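Local coordinates for uncharacterized protein (Nitrosospira multiformis, PDB 3P51), which is of unknown function but, as a member of the polyketide cyclase/dehydrase and lipid transport family with a Bet v 1-like fold, probably binds a hydrophobic ligand, at residues A[28-33]-A[133-138]; A[59-64]-A[75-80]; A[71-76]-A[90-95]. All blocks are in the same frame, centred on the assembly; numbering follows the deposited sequence.

Interaction 1 of 3, residues A[28-33]-A[133-138]; sequences SWAPSL and LADLAA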
ATOM      1  N   SER A  28      -3.248  26.906  -8.708  1.00 42.53           N
ATOM      2  CA  SER A  28      -3.792  28.210  -8.320  1.00 43.97           C
ATOM      3  C   SER A  28      -4.324  28.216  -6.894  1.00 43.63           C
ATOM      4  O   SER A  28      -4.625  29.274  -6.344  1.00 45.66           O
ATOM      5  CB  SER A  28      -4.898  28.668  -9.286  1.00 41.11           C
ATOM      6  OG  SER A  28      -5.988  27.751  -9.307  1.00 42.31           O
ATOM      7  N   TRP A  29      -4.436  27.034  -6.298  1.00 44.86           N
ATOM      8  CA  TRP A  29      -4.989  26.904  -4.954  1.00 43.12           C
ATOM      9  C   TRP A  29      -3.994  27.184  -3.836  1.00 45.42           C
ATOM     10  O   TRP A  29      -4.369  27.191  -2.671  1.00 45.49           O
ATOM     11  CB  TRP A  29      -5.613  25.523  -4.748  1.00 41.13           C
ATOM     12  CG  TRP A  29      -4.749  24.337  -5.113  1.00 39.70           C
ATOM     13  CD1 TRP A  29      -4.662  23.726  -6.336  1.00 33.52           C
ATOM     14  CD2 TRP A  29      -3.901  23.587  -4.232  1.00 39.05           C
ATOM     15  NE1 TRP A  29      -3.798  22.655  -6.271  1.00 33.59           N
ATOM     16  CE2 TRP A  29      -3.321  22.550  -4.989  1.00 35.74           C
ATOM     17  CE3 TRP A  29      -3.574  23.697  -2.877  1.00 40.69           C
ATOM     18  CZ2 TRP A  29      -2.434  21.631  -4.436  1.00 37.96           C
ATOM     19  CZ3 TRP A  29      -2.691  22.782  -2.331  1.00 40.18           C
ATOM     20  CH2 TRP A  29      -2.136  21.762  -3.108  1.00 41.82           C
ATOM     21  N   ALA A  30      -2.729  27.400  -4.187  1.00 41.81           N
ATOM     22  CA  ALA A  30      -1.720  27.757  -3.190  1.00 41.21           C
ATOM     23  C   ALA A  30      -0.981  29.033  -3.604  1.00 44.01           C
ATOM     24  O   ALA A  30       0.217  28.995  -3.915  1.00 44.53           O
ATOM     25  CB  ALA A  30      -0.736  26.607  -2.993  1.00 43.17           C
ATOM     26  N   PRO A  31      -1.693  30.173  -3.601  1.00 45.42           N
ATOM     27  CA  PRO A  31      -1.133  31.432  -4.120  1.00 42.98           C
ATOM     28  C   PRO A  31      -0.053  32.053  -3.237  1.00 46.41           C
ATOM     29  O   PRO A  31       0.706  32.892  -3.731  1.00 45.33           O
ATOM     30  CB  PRO A  31      -2.352  32.355  -4.192  1.00 45.12           C
ATOM     31  CG  PRO A  31      -3.311  31.813  -3.168  1.00 44.80           C
ATOM     32  CD  PRO A  31      -3.084  30.322  -3.129  1.00 43.75           C
ATOM     33  N   SER A  32       0.032  31.655  -1.971  1.00 45.80           N
ATOM     34  CA  SER A  32       1.026  32.245  -1.074  1.00 46.57           C
ATOM     35  C   SER A  32       2.435  31.935  -1.543  1.00 48.04           C
ATOM     36  O   SER A  32       3.248  32.833  -1.733  1.00 46.36           O
ATOM     37  CB  SER A  32       0.846  31.759   0.366  1.00 50.34           C
ATOM     38  OG  SER A  32      -0.383  32.205   0.915  1.00 52.80           O
ATOM     39  N   LEU A  33       2.725  30.656  -1.739  1.00 43.82           N
ATOM     40  CA  LEU A  33       4.069  30.260  -2.126  1.00 44.49           C
ATOM     41  C   LEU A  33       4.216  30.089  -3.638  1.00 42.98           C
ATOM     42  O   LEU A  33       5.246  30.435  -4.208  1.00 42.52           O
ATOM     43  CB  LEU A  33       4.460  28.983  -1.393  1.00 48.08           C
ATOM     44  CG  LEU A  33       5.916  28.535  -1.460  1.00 61.99           C
ATOM     45  CD1 LEU A  33       6.276  27.766  -0.204  1.00 67.16           C
ATOM     46  CD2 LEU A  33       6.153  27.683  -2.689  1.00 67.13           C
ATOM     47  N   LEU A 133      -0.447  23.675   2.414  1.00 42.50           N
ATOM     48  CA  LEU A 133      -1.625  23.143   3.088  1.00 44.00           C
ATOM     49  C   LEU A 133      -2.456  24.256   3.728  1.00 44.87           C
ATOM     50  O   LEU A 133      -3.686  24.217   3.697  1.00 45.30           O
ATOM     51  CB  LEU A 133      -1.224  22.108   4.136  1.00 40.42           C
ATOM     52  CG  LEU A 133      -0.656  20.801   3.587  1.00 40.88           C
ATOM     53  CD1 LEU A 133      -0.124  19.923   4.698  1.00 38.56           C
ATOM     54  CD2 LEU A 133      -1.710  20.050   2.785  1.00 42.15           C
ATOM     55  N   ALA A 134      -1.782  25.243   4.310  1.00 45.24           N
ATOM     56  CA  ALA A 134      -2.465  26.374   4.941  1.00 47.40           C
ATOM     57  C   ALA A 134      -3.322  27.161   3.947  1.00 49.08           C
ATOM     58  O   ALA A 134      -4.415  27.614   4.288  1.00 49.39           O
ATOM     59  CB  ALA A 134      -1.455  27.291   5.625  1.00 48.62           C
ATOM     60  N   ASP A 135      -2.826  27.326   2.720  1.00 47.21           N
ATOM     61  CA  ASP A 135      -3.638  27.913   1.650  1.00 44.51           C
ATOM     62  C   ASP A 135      -4.887  27.072   1.381  1.00 44.40           C
ATOM     63  O   ASP A 135      -5.994  27.591   1.222  1.00 43.87           O
ATOM     64  CB  ASP A 135      -2.823  28.037   0.358  1.00 41.42           C
ATOM     65  CG  ASP A 135      -1.914  29.256   0.350  1.00 47.91           C
ATOM     66  OD1 ASP A 135      -2.068  30.119   1.240  1.00 46.52           O
ATOM     67  OD2 ASP A 135      -1.046  29.355  -0.550  1.00 48.97           O
ATOM     68  N   LEU A 136      -4.702  25.760   1.322  1.00 42.13           N
ATOM     69  CA  LEU A 136      -5.803  24.857   1.003  1.00 42.77           C
ATOM     70  C   LEU A 136      -6.890  24.958   2.067  1.00 46.61           C
ATOM     71  O   LEU A 136      -8.076  25.041   1.755  1.00 51.20           O
ATOM     72  CB  LEU A 136      -5.293  23.420   0.848  1.00 40.87           C
ATOM     73  CG  LEU A 136      -6.275  22.415   0.242  1.00 48.10           C
ATOM     74  CD1 LEU A 136      -6.890  22.983  -1.027  1.00 49.12           C
ATOM     75  CD2 LEU A 136      -5.556  21.109  -0.047  1.00 45.48           C
ATOM     76  N   ALA A 137      -6.473  24.978   3.327  1.00 47.90           N
ATOM     77  CA  ALA A 137      -7.402  25.126   4.441  1.00 49.94           C
ATOM     78  C   ALA A 137      -8.086  26.487   4.425  1.00 51.20           C
ATOM     79  O   ALA A 137      -9.292  26.585   4.637  1.00 53.33           O
ATOM     80  CB  ALA A 137      -6.678  24.921   5.759  1.00 53.12           C
ATOM     81  N   ALA A 138      -7.320  27.543   4.176  1.00 48.99           N
ATOM     82  CA  ALA A 138      -7.886  28.884   4.195  1.00 51.27           C
ATOM     83  C   ALA A 138      -8.976  29.023   3.142  1.00 55.03           C
ATOM     84  O   ALA A 138      -9.935  29.770   3.326  1.00 54.70           O
ATOM     85  CB  ALA A 138      -6.803  29.937   3.995  1.00 46.06           C
TER
HETATM   86  O   HOH W   1       1.399  28.398  -0.367  1.00 43.96           O
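The carboxylate of Asp135 reaches from the helical segment 133-138 to the backbone turn at Ser32, and both of its oxygens are engaged there. OD1 accepts from the hydroxyl of Ser32 through its syn lone pair, Ser32 OG lying 2.7 Å from Asp135 OD1. OD2 takes the amide of the same residue: Ser32 N to Asp135 OD2 is 2.9 Å, with 154° at the hydrogen and the donor on the syn side but 25° out of the carboxylate plane. A water adds a second bond to OD2, donating to Asp135 OD2 at 2.6 Å while accepting from Leu33 N at 3.0 Å. Three bonds thus fix the rotation of the carboxylate. The Ser32 hydroxyl can meet it because OG stands beside its own backbone N (chi1 -65°), and hydroxyl and amide face the same acid group. Pro31 CD approaches Asp135 OD2 to 3.4 Å, the proline ring and the acid passing with their ends pointing opposite ways.

Segment 28-33 belongs to the loop between helix 14-21 and strand 37-40. Segment 133-138 is part of the long helix 120-139, which in Bet v 1-like proteins packs against the curved antiparallel sheet; the contact therefore ties that loop to the C-terminal helix. On its buried side the attachment is apolar. Leu136 CD1 approaches the benzo part of the indole obliquely, 3.9 Å from Trp29 CE3, and Leu136 CD2 touches Trp29 CZ3 at 4.0 Å. Behind this pair, Ile21 of helix 14-21 touches both Trp29 and Leu136, and Phe27 meets the indole with its ring inclined to it. Lys35 NZ hydrogen-bonds to the carbonyl oxygens of Pro31 and Ser32, in the turn whose Ser32 amide meets Asp135.

Interaction 2 of 3, residues A[59-64]-A[75-80]; sequences LDTLIA and SMDEGP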
ATOM      1  N   LEU A  59      11.312  22.172 -10.794  1.00 35.14           N
ATOM      2  CA  LEU A  59      10.878  21.318 -11.899  1.00 34.67           C
ATOM      3  C   LEU A  59      10.354  19.969 -11.380  1.00 37.14           C
ATOM      4  O   LEU A  59      11.138  19.158 -10.884  1.00 38.66           O
ATOM      5  CB  LEU A  59      12.034  21.092 -12.879  1.00 30.56           C
ATOM      6  CG  LEU A  59      11.737  20.235 -14.118  1.00 33.69           C
ATOM      7  CD1 LEU A  59      10.677  20.887 -15.006  1.00 31.89           C
ATOM      8  CD2 LEU A  59      13.025  19.955 -14.901  1.00 31.20           C
ATOM      9  N   ASP A  60       9.043  19.734 -11.500  1.00 39.70           N
ATOM     10  CA  ASP A  60       8.395  18.481 -11.054  1.00 35.98           C
ATOM     11  C   ASP A  60       7.969  17.597 -12.231  1.00 39.13           C
ATOM     12  O   ASP A  60       7.516  18.107 -13.259  1.00 38.23           O
ATOM     13  CB  ASP A  60       7.107  18.784 -10.272  1.00 32.91           C
ATOM     14  CG  ASP A  60       7.350  19.446  -8.915  1.00 39.87           C
ATOM     15  OD1 ASP A  60       8.471  19.359  -8.368  1.00 43.80           O
ATOM     16  OD2 ASP A  60       6.387  20.040  -8.377  1.00 42.35           O
ATOM     17  N   THR A  61       8.068  16.277 -12.060  1.00 34.03           N
ATOM     18  CA  THR A  61       7.458  15.315 -12.985  1.00 28.02           C
ATOM     19  C   THR A  61       6.408  14.458 -12.269  1.00 31.78           C
ATOM     20  O   THR A  61       6.656  13.969 -11.168  1.00 31.07           O
ATOM     21  CB  THR A  61       8.512  14.376 -13.586  1.00 33.22           C
ATOM     22  OG1 THR A  61       9.498  15.152 -14.274  1.00 35.63           O
ATOM     23  CG2 THR A  61       7.876  13.427 -14.576  1.00 29.49           C
ATOM     24  N   LEU A  62       5.235  14.286 -12.888  1.00 31.39           N
ATOM     25  CA  LEU A  62       4.191  13.425 -12.332  1.00 27.45           C
ATOM     26  C   LEU A  62       4.603  11.967 -12.529  1.00 31.88           C
ATOM     27  O   LEU A  62       4.794  11.510 -13.670  1.00 33.08           O
ATOM     28  CB  LEU A  62       2.851  13.690 -13.035  1.00 30.40           C
ATOM     29  CG  LEU A  62       1.579  13.007 -12.525  1.00 30.01           C
ATOM     30  CD1 LEU A  62       1.299  13.378 -11.066  1.00 26.82           C
ATOM     31  CD2 LEU A  62       0.388  13.385 -13.407  1.00 29.15           C
ATOM     32  N   ILE A  63       4.760  11.233 -11.430  1.00 28.16           N
ATOM     33  CA  ILE A  63       5.239   9.852 -11.515  1.00 29.48           C
ATOM     34  C   ILE A  63       4.155   8.833 -11.157  1.00 29.41           C
ATOM     35  O   ILE A  63       4.303   7.636 -11.417  1.00 31.59           O
ATOM     36  CB  ILE A  63       6.476   9.635 -10.626  1.00 29.12           C
ATOM     37  CG1 ILE A  63       6.101   9.776  -9.146  1.00 33.89           C
ATOM     38  CG2 ILE A  63       7.603  10.639 -11.004  1.00 29.08           C
ATOM     39  CD1 ILE A  63       7.294   9.645  -8.192  1.00 33.02           C
ATOM     40  N   ALA A  64       3.071   9.306 -10.540  1.00 31.67           N
ATOM     41  CA  ALA A  64       1.923   8.450 -10.278  1.00 29.16           C
ATOM     42  C   ALA A  64       0.701   9.316 -10.002  1.00 31.88           C
ATOM     43  O   ALA A  64       0.809  10.401  -9.420  1.00 31.96           O
ATOM     44  CB  ALA A  64       2.193   7.493  -9.103  1.00 27.76           C
ATOM     45  N   SER A  75       8.178  13.493  -8.737  1.00 34.55           N
ATOM     46  CA  SER A  75       9.577  13.712  -8.410  1.00 33.69           C
ATOM     47  C   SER A  75       9.865  15.197  -8.535  1.00 36.49           C
ATOM     48  O   SER A  75       9.338  15.864  -9.424  1.00 35.50           O
ATOM     49  CB  SER A  75      10.486  12.930  -9.363  1.00 37.54           C
ATOM     50  OG  SER A  75      10.269  13.299 -10.719  1.00 37.49           O
HETATM   51  N   MSE A  76      10.686  15.721  -7.632  1.00 37.98           N
HETATM   52  CA  MSE A  76      11.234  17.056  -7.817  1.00 35.98           C
HETATM   53  C   MSE A  76      12.597  16.929  -8.495  1.00 37.17           C
HETATM   54  O   MSE A  76      13.575  16.519  -7.871  1.00 39.40           O
HETATM   55  CB  MSE A  76      11.384  17.779  -6.484  1.00 34.83           C
HETATM   56  CG  MSE A  76      11.745  19.236  -6.652  1.00 37.01           C
HETATM   57 SE   MSE A  76      12.697  19.927  -5.091  1.00 52.56          SE
HETATM   58  CE  MSE A  76      11.207  19.781  -3.823  1.00 43.14           C
ATOM     59  N   ASP A  77      12.657  17.283  -9.775  1.00 36.55           N
ATOM     60  CA  ASP A  77      13.867  17.100 -10.574  1.00 33.88           C
ATOM     61  C   ASP A  77      14.870  18.253 -10.412  1.00 36.61           C
ATOM     62  O   ASP A  77      16.082  18.062 -10.534  1.00 34.05           O
ATOM     63  CB  ASP A  77      13.488  16.925 -12.048  1.00 36.50           C
ATOM     64  CG  ASP A  77      12.348  15.915 -12.252  1.00 41.42           C
ATOM     65  OD1 ASP A  77      12.287  14.907 -11.515  1.00 39.59           O
ATOM     66  OD2 ASP A  77      11.515  16.135 -13.158  1.00 39.89           O
ATOM     67  N   GLU A  78      14.364  19.455 -10.170  1.00 34.38           N
ATOM     68  CA  GLU A  78      15.229  20.585  -9.864  1.00 36.98           C
ATOM     69  C   GLU A  78      14.540  21.446  -8.822  1.00 37.84           C
ATOM     70  O   GLU A  78      13.316  21.467  -8.740  1.00 39.60           O
ATOM     71  CB  GLU A  78      15.523  21.439 -11.106  1.00 37.60           C
ATOM     72  CG  GLU A  78      15.992  20.681 -12.336  1.00 36.91           C
ATOM     73  CD  GLU A  78      17.487  20.429 -12.374  1.00 44.16           C
ATOM     74  OE1 GLU A  78      18.207  20.754 -11.389  1.00 41.99           O
ATOM     75  OE2 GLU A  78      17.939  19.895 -13.412  1.00 49.12           O
ATOM     76  N   GLY A  79      15.330  22.167  -8.035  1.00 41.27           N
ATOM     77  CA  GLY A  79      14.775  23.080  -7.057  1.00 38.40           C
ATOM     78  C   GLY A  79      15.850  23.998  -6.523  1.00 39.93           C
ATOM     79  O   GLY A  79      17.029  23.746  -6.728  1.00 37.17           O
ATOM     80  N   PRO A  80      15.441  25.061  -5.818  1.00 42.82           N
ATOM     81  CA  PRO A  80      16.406  25.982  -5.213  1.00 46.29           C
ATOM     82  C   PRO A  80      17.075  25.308  -4.017  1.00 45.63           C
ATOM     83  O   PRO A  80      16.495  24.385  -3.445  1.00 44.73           O
ATOM     84  CB  PRO A  80      15.525  27.143  -4.743  1.00 43.12           C
ATOM     85  CG  PRO A  80      14.195  26.489  -4.439  1.00 40.01           C
ATOM     86  CD  PRO A  80      14.048  25.377  -5.447  1.00 39.24           C
TER
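Leu59, Ser75 and Asp77 bury the most surface where strand 58-66 runs beside strand 71-78. The carbonyl of Leu59 receives two amides: Asp77 N comes almost in line with the C=O bond, 2.7 Å from Leu59 O, whereas Glu78 N makes a weak bond to it. In return, Leu59 N donates to Glu78 O. The Leu59 side chain lies alongside that of Glu78, Leu59 CB to Glu78 CB 3.9 Å, pointing the same way.

Ser75 is joined to Thr61 by a reciprocal backbone pair, Ser75 N to Thr61 O at 2.9 Å and Thr61 N to Ser75 O at 3.0 Å. Its hydroxyl donates to Asp77 OD1 at 2.7 Å from Ser75 OG; OG sits between the backbone N and the carbonyl carbon (chi1 59°), which turns it to Asp77 on its own strand. Thr61 OG1 donates to the other oxygen, 2.5 Å from Asp77 OD2, on its syn lone pair. The two hydroxyls thereby hold the carboxylate of Asp77 from both strands, and Arg51 adds a salt bridge to OD2.

Asp77 and Glu78 both face Leu59, and the register slips by one residue before the Asp60-Met76 pair: a classic beta bulge in an antiparallel hairpin of the Bet v 1-like sheet.

Interaction 3 of 3, residues A[71-76]-A[90-95]; sequences RIMYSM and NYVGNL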
ATOM      1  N   ARG A  71      -4.790  10.554  -5.179  1.00 34.61           N
ATOM      2  CA  ARG A  71      -3.384  10.754  -4.857  1.00 31.26           C
ATOM      3  C   ARG A  71      -2.602  11.256  -6.063  1.00 34.57           C
ATOM      4  O   ARG A  71      -2.830  10.809  -7.184  1.00 31.39           O
ATOM      5  CB  ARG A  71      -2.749   9.445  -4.394  1.00 32.13           C
ATOM      6  CG  ARG A  71      -1.296   9.617  -3.978  1.00 34.70           C
ATOM      7  CD  ARG A  71      -0.613   8.286  -3.738  1.00 35.83           C
ATOM      8  NE  ARG A  71      -1.387   7.407  -2.867  1.00 40.64           N
ATOM      9  CZ  ARG A  71      -1.356   7.452  -1.541  1.00 40.21           C
ATOM     10  NH1 ARG A  71      -0.606   8.342  -0.926  1.00 38.60           N
ATOM     11  NH2 ARG A  71      -2.076   6.607  -0.829  1.00 41.84           N
ATOM     12  N   ILE A  72      -1.668  12.169  -5.815  1.00 35.26           N
ATOM     13  CA  ILE A  72      -0.761  12.671  -6.834  1.00 31.49           C
ATOM     14  C   ILE A  72       0.666  12.463  -6.320  1.00 34.95           C
ATOM     15  O   ILE A  72       0.982  12.886  -5.215  1.00 32.81           O
ATOM     16  CB  ILE A  72      -0.970  14.179  -7.043  1.00 33.45           C
ATOM     17  CG1 ILE A  72      -2.363  14.471  -7.592  1.00 39.41           C
ATOM     18  CG2 ILE A  72       0.112  14.751  -7.954  1.00 35.83           C
ATOM     19  CD1 ILE A  72      -2.625  15.955  -7.798  1.00 42.56           C
HETATM   20  N   MSE A  73       1.527  11.814  -7.101  1.00 32.64           N
HETATM   21  CA  MSE A  73       2.916  11.644  -6.682  1.00 34.00           C
HETATM   22  C   MSE A  73       3.838  12.191  -7.745  1.00 31.17           C
HETATM   23  O   MSE A  73       3.596  12.014  -8.928  1.00 31.17           O
HETATM   24  CB  MSE A  73       3.272  10.179  -6.451  1.00 33.97           C
HETATM   25  CG  MSE A  73       2.478   9.485  -5.363  1.00 46.98           C
HETATM   26 SE   MSE A  73       3.097   7.628  -5.123  1.00 56.97          SE
HETATM   27  CE  MSE A  73       4.993   7.979  -5.337  1.00 24.32           C
ATOM     28  N   TYR A  74       4.920  12.827  -7.323  1.00 33.27           N
ATOM     29  CA  TYR A  74       5.810  13.452  -8.283  1.00 33.16           C
ATOM     30  C   TYR A  74       7.243  13.432  -7.793  1.00 34.14           C
ATOM     31  O   TYR A  74       7.501  13.381  -6.584  1.00 33.35           O
ATOM     32  CB  TYR A  74       5.379  14.902  -8.512  1.00 35.50           C
ATOM     33  CG  TYR A  74       5.326  15.702  -7.230  1.00 38.20           C
ATOM     34  CD1 TYR A  74       6.434  16.416  -6.781  1.00 43.05           C
ATOM     35  CD2 TYR A  74       4.170  15.730  -6.456  1.00 36.69           C
ATOM     36  CE1 TYR A  74       6.391  17.141  -5.591  1.00 45.17           C
ATOM     37  CE2 TYR A  74       4.118  16.451  -5.276  1.00 36.82           C
ATOM     38  CZ  TYR A  74       5.226  17.149  -4.849  1.00 41.41           C
ATOM     39  OH  TYR A  74       5.167  17.858  -3.673  1.00 44.91           O
ATOM     40  N   SER A  75       8.178  13.493  -8.737  1.00 34.55           N
ATOM     41  CA  SER A  75       9.577  13.712  -8.410  1.00 33.69           C
ATOM     42  C   SER A  75       9.865  15.197  -8.535  1.00 36.49           C
ATOM     43  O   SER A  75       9.338  15.864  -9.424  1.00 35.50           O
ATOM     44  CB  SER A  75      10.486  12.930  -9.363  1.00 37.54           C
ATOM     45  OG  SER A  75      10.269  13.299 -10.719  1.00 37.49           O
HETATM   46  N   MSE A  76      10.686  15.721  -7.632  1.00 37.98           N
HETATM   47  CA  MSE A  76      11.234  17.056  -7.817  1.00 35.98           C
HETATM   48  C   MSE A  76      12.597  16.929  -8.495  1.00 37.17           C
HETATM   49  O   MSE A  76      13.575  16.519  -7.871  1.00 39.40           O
HETATM   50  CB  MSE A  76      11.384  17.779  -6.484  1.00 34.83           C
HETATM   51  CG  MSE A  76      11.745  19.236  -6.652  1.00 37.01           C
HETATM   52 SE   MSE A  76      12.697  19.927  -5.091  1.00 52.56          SE
HETATM   53  CE  MSE A  76      11.207  19.781  -3.823  1.00 43.14           C
ATOM     54  N   ASN A  90      16.483  11.709  -5.701  1.00 38.76           N
ATOM     55  CA  ASN A  90      15.304  10.871  -5.509  1.00 32.12           C
ATOM     56  C   ASN A  90      14.258  11.514  -4.614  1.00 35.88           C
ATOM     57  O   ASN A  90      13.698  10.849  -3.745  1.00 35.95           O
ATOM     58  CB  ASN A  90      15.698   9.511  -4.926  1.00 36.64           C
ATOM     59  CG  ASN A  90      16.574   8.705  -5.864  1.00 49.20           C
ATOM     60  OD1 ASN A  90      16.663   9.005  -7.058  1.00 58.07           O
ATOM     61  ND2 ASN A  90      17.226   7.668  -5.332  1.00 47.33           N
ATOM     62  N   TYR A  91      13.988  12.798  -4.820  1.00 34.89           N
ATOM     63  CA  TYR A  91      12.904  13.441  -4.098  1.00 35.70           C
ATOM     64  C   TYR A  91      11.562  12.974  -4.648  1.00 38.38           C
ATOM     65  O   TYR A  91      11.316  13.065  -5.844  1.00 39.87           O
ATOM     66  CB  TYR A  91      12.962  14.968  -4.195  1.00 34.61           C
ATOM     67  CG  TYR A  91      11.960  15.599  -3.261  1.00 37.71           C
ATOM     68  CD1 TYR A  91      12.361  16.143  -2.044  1.00 34.57           C
ATOM     69  CD2 TYR A  91      10.600  15.594  -3.564  1.00 36.17           C
ATOM     70  CE1 TYR A  91      11.436  16.690  -1.176  1.00 36.42           C
ATOM     71  CE2 TYR A  91       9.661  16.140  -2.695  1.00 37.81           C
ATOM     72  CZ  TYR A  91      10.095  16.681  -1.501  1.00 37.69           C
ATOM     73  OH  TYR A  91       9.186  17.220  -0.635  1.00 37.31           O
ATOM     74  N   VAL A  92      10.700  12.477  -3.764  1.00 35.56           N
ATOM     75  CA  VAL A  92       9.334  12.094  -4.141  1.00 35.17           C
ATOM     76  C   VAL A  92       8.348  12.796  -3.223  1.00 33.61           C
ATOM     77  O   VAL A  92       8.500  12.762  -2.001  1.00 34.20           O
ATOM     78  CB  VAL A  92       9.102  10.583  -4.031  1.00 31.97           C
ATOM     79  CG1 VAL A  92       7.593  10.254  -4.209  1.00 34.68           C
ATOM     80  CG2 VAL A  92       9.965   9.825  -5.047  1.00 29.27           C
ATOM     81  N   GLY A  93       7.359  13.458  -3.812  1.00 33.91           N
ATOM     82  CA  GLY A  93       6.300  14.103  -3.050  1.00 31.85           C
ATOM     83  C   GLY A  93       5.037  13.290  -3.254  1.00 37.74           C
ATOM     84  O   GLY A  93       4.867  12.693  -4.317  1.00 31.20           O
ATOM     85  N   ASN A  94       4.171  13.247  -2.243  1.00 33.98           N
ATOM     86  CA  ASN A  94       3.014  12.349  -2.253  1.00 32.04           C
ATOM     87  C   ASN A  94       1.869  13.078  -1.571  1.00 31.62           C
ATOM     88  O   ASN A  94       1.887  13.261  -0.360  1.00 34.55           O
ATOM     89  CB  ASN A  94       3.371  11.052  -1.509  1.00 30.48           C
ATOM     90  CG  ASN A  94       2.253  10.002  -1.540  1.00 32.14           C
ATOM     91  OD1 ASN A  94       1.085  10.312  -1.735  1.00 31.28           O
ATOM     92  ND2 ASN A  94       2.626   8.750  -1.325  1.00 33.27           N
ATOM     93  N   LEU A  95       0.908  13.546  -2.362  1.00 32.69           N
ATOM     94  CA  LEU A  95      -0.232  14.315  -1.853  1.00 33.47           C
ATOM     95  C   LEU A  95      -1.522  13.502  -1.962  1.00 33.97           C
ATOM     96  O   LEU A  95      -1.874  13.016  -3.035  1.00 31.74           O
ATOM     97  CB  LEU A  95      -0.385  15.605  -2.652  1.00 34.07           C
ATOM     98  CG  LEU A  95      -1.657  16.426  -2.452  1.00 36.93           C
ATOM     99  CD1 LEU A  95      -1.759  16.908  -1.007  1.00 31.08           C
ATOM    100  CD2 LEU A  95      -1.645  17.608  -3.424  1.00 36.65           C
TER
HETATM  101  O   HOH W   2      15.075  14.323  -7.331  1.00 43.85           O
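Tyr74 and Gly93 form a hydrogen-bonded antiparallel pair in which both amides are used: Gly93 N lies 2.8 Å from Tyr74 O, and Tyr74 N 3.0 Å from Gly93 O. Ile72 and Leu95 are paired in the same way. At the far end a water bridges the strands, donating to Met76 O and accepting from Tyr91 N.

The aromatic contacts lie on one face. Gly93 CA sits over the face of the Tyr74 ring, 3.9 Å from its centroid, a CH-pi contact; Tyr74 CG lies between the backbone N and the carbonyl carbon (chi1 56°), which lays the ring over Gly93. CE of Met76, a selenomethionine, makes a CH-pi contact over the centre of the Tyr91 ring at 3.9 Å, 6° from the ring normal, while Met76 SE, 5.0 Å from that centroid, gives the more distant Met-aromatic contact. Strands 71-78 and 88-100 are neighbours in the antiparallel Bet v 1-like sheet, and the hydroxyls of both tyrosines hydrogen-bond to that of Tyr129 on helix 120-139.

On the other face Arg71 NH1 donates to Asn94 OD1 at 2.7 Å, the acceptor at the guanidinium edge and in its plane, while the amide plane is turned 80° away. Alongside, Met73 CE touches Val92 CG1 at 3.6 Å.

Followed from the N terminus, the chain first gives segment 28-33, which waits until residues 133-138 of the last helix to close interaction 1, the widest loop. Interactions 2 and 3 are nested inside it. Interaction 2 closes the hairpin of strands 58-66 and 71-78, and interaction 3 the next one, 71-78 with 88-100; they share Ser75 and Met76, so strand 71-78 is central to both, and their centres are about 7 Å apart. Interaction 1, with its centre about 18 Å from that of interaction 3, lies on the opposite side of the chain's centre, yet Trp29 CH2 comes within 4.2 Å of Leu95 CD2, bringing loop and sheet together.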